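Local coordinates for protein tartronic semialdehyde reductase (Salmonella typhimurium, PDB 1YB4) that catalyses the NAD(P)H-dependent, reversible reduction of tartronate semialdehyde (2-hydroxy-3-oxopropanoate) to (R)-glycerate, at residues H220-M224 / D278-V283. Sequence-based numbering, arbitrary orientation.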
loop_
_atom_site.group_PDB
_atom_site.type_symbol
_atom_site.label_atom_id
_atom_site.label_comp_id
_atom_site.label_asym_id
_atom_site.label_seq_id
_atom_site.Cartn_x
_atom_site.Cartn_y
_atom_site.Cartn_z
ATOM N N HIS A 220 14.019 15.623 -11.645
ATOM C CA HIS A 220 13.713 14.217 -11.891
ATOM C C HIS A 220 12.650 14.004 -12.951
ATOM O O HIS A 220 12.699 13.027 -13.708
ATOM C CB HIS A 220 13.290 13.551 -10.588
ATOM C CG HIS A 220 14.316 13.663 -9.513
ATOM N ND1 HIS A 220 14.566 14.846 -8.848
ATOM C CD2 HIS A 220 15.224 12.772 -9.049
ATOM C CE1 HIS A 220 15.587 14.675 -8.025
ATOM N NE2 HIS A 220 16.005 13.427 -8.128
ATOM N N GLY A 221 11.680 14.910 -13.006
ATOM C CA GLY A 221 10.646 14.785 -14.016
ATOM C C GLY A 221 11.323 14.715 -15.370
ATOM O O GLY A 221 11.081 13.815 -16.172
ATOM N N GLU A 222 12.204 15.676 -15.608
ATOM C CA GLU A 222 12.958 15.765 -16.854
ATOM C C GLU A 222 13.761 14.479 -17.105
ATOM O O GLU A 222 13.738 13.926 -18.206
ATOM C CB GLU A 222 13.895 16.980 -16.785
ATOM C CG GLU A 222 14.554 17.374 -18.099
ATOM C CD GLU A 222 13.654 18.235 -18.973
ATOM O OE1 GLU A 222 12.573 17.753 -19.390
ATOM O OE2 GLU A 222 14.031 19.400 -19.242
ATOM N N ARG A 223 14.458 14.004 -16.076
ATOM C CA ARG A 223 15.251 12.794 -16.193
ATOM C C ARG A 223 14.440 11.593 -16.680
ATOM O O ARG A 223 14.970 10.715 -17.362
ATOM C CB ARG A 223 15.911 12.461 -14.849
ATOM C CG ARG A 223 17.042 13.384 -14.448
ATOM C CD ARG A 223 17.556 13.076 -13.038
ATOM N NE ARG A 223 18.532 14.063 -12.572
ATOM C CZ ARG A 223 19.114 14.057 -11.373
ATOM N NH1 ARG A 223 18.828 13.108 -10.491
ATOM N NH2 ARG A 223 19.979 15.012 -11.049
HETATM N N MSE A 224 13.151 11.567 -16.343
HETATM C CA MSE A 224 12.277 10.464 -16.733
HETATM C C MSE A 224 11.854 10.537 -18.187
HETATM O O MSE A 224 11.732 9.509 -18.865
HETATM C CB MSE A 224 11.025 10.440 -15.847
HETATM C CG MSE A 224 11.274 10.098 -14.372
HETATM SE SE MSE A 224 9.666 10.294 -13.248
HETATM C CE MSE A 224 10.521 10.882 -11.599
ATOM N N ASP A 278 20.024 6.154 -11.446
ATOM C CA ASP A 278 19.577 7.313 -10.687
ATOM C C ASP A 278 18.188 6.997 -10.135
ATOM O O ASP A 278 17.364 6.425 -10.843
ATOM C CB ASP A 278 19.497 8.527 -11.603
ATOM C CG ASP A 278 19.093 9.774 -10.868
ATOM O OD1 ASP A 278 19.879 10.230 -10.014
ATOM O OD2 ASP A 278 17.988 10.299 -11.135
ATOM N N HIS A 279 17.911 7.371 -8.887
ATOM C CA HIS A 279 16.608 7.047 -8.328
ATOM C C HIS A 279 15.433 7.590 -9.132
ATOM O O HIS A 279 14.268 7.317 -8.808
ATOM C CB HIS A 279 16.512 7.472 -6.857
ATOM C CG HIS A 279 16.907 8.890 -6.593
ATOM N ND1 HIS A 279 16.942 9.420 -5.322
ATOM C CD2 HIS A 279 17.236 9.899 -7.431
ATOM C CE1 HIS A 279 17.269 10.697 -5.387
ATOM N NE2 HIS A 279 17.453 11.015 -6.656
ATOM N N SER A 280 15.729 8.348 -10.187
ATOM C CA SER A 280 14.673 8.864 -11.045
ATOM C C SER A 280 14.230 7.667 -11.887
ATOM O O SER A 280 13.171 7.675 -12.513
ATOM C CB SER A 280 15.199 9.995 -11.942
ATOM O OG SER A 280 16.292 9.560 -12.734
ATOM N N ALA A 281 15.054 6.626 -11.874
ATOM C CA ALA A 281 14.768 5.396 -12.595
ATOM C C ALA A 281 13.539 4.693 -12.002
ATOM O O ALA A 281 13.049 3.687 -12.531
ATOM C CB ALA A 281 15.969 4.487 -12.535
HETATM N N MSE A 282 13.070 5.228 -10.884
HETATM C CA MSE A 282 11.894 4.725 -10.196
HETATM C C MSE A 282 10.756 4.527 -11.179
HETATM O O MSE A 282 10.040 3.534 -11.116
HETATM C CB MSE A 282 11.463 5.739 -9.126
HETATM C CG MSE A 282 10.048 5.584 -8.589
HETATM SE SE MSE A 282 9.851 4.039 -7.458
HETATM C CE MSE A 282 8.813 2.959 -8.617
ATOM N N VAL A 283 10.605 5.483 -12.091
ATOM C CA VAL A 283 9.529 5.474 -13.072
ATOM C C VAL A 283 9.400 4.167 -13.816
ATOM O O VAL A 283 8.302 3.766 -14.217
ATOM C CB VAL A 283 9.698 6.644 -14.087
ATOM C CG1 VAL A 283 10.995 6.486 -14.851
ATOM C CG2 VAL A 283 8.498 6.707 -15.034
#
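Arg223, on helix 215-225, reaches the turn at 278-283 and forms a salt bridge with Asp278, NH1 of Arg223 lying 3.0 Å from OD2 of Asp278. The length of arginine suits this span: its chain is extended from CG to NE. The guanidinium plane stands 74° from the carboxylate, and NH1 alone meets it, with both oxygens close by; the bond to OD2 comes from its syn side, tilted out of the carboxylate plane. Asp278 also folds back on its own turn, where OD2 appears to accept from the backbone N of Ser280, a less certain bond; small Ser280 lets the helix come close, its CB 4.0 Å from CD2 of His220.

Packing is tight on the buried side. Met224, present as selenomethionine, sets its SE 3.7 Å from CB of Val283, and CG of Met224 lies 3.7 Å from CG1 of Val283, a flexible chain fitted to a compact branched one. His220 meets His279 obliquely, their planes 61° apart, through a weak N-H...N bond between the two NE2 atoms; the firmer polar partner of His279 is His238, at ND1. Phe211 of a second subunit meets the His220 ring as well. By contrast, the looser side lies at Arg223, partly open to solvent.

The geometry at Asp278 fits an Asx turn, followed by a short 3-10 segment leading into helix 283-290, within the all-helical C-terminal domain of the 3-hydroxyisobutyrate dehydrogenase family.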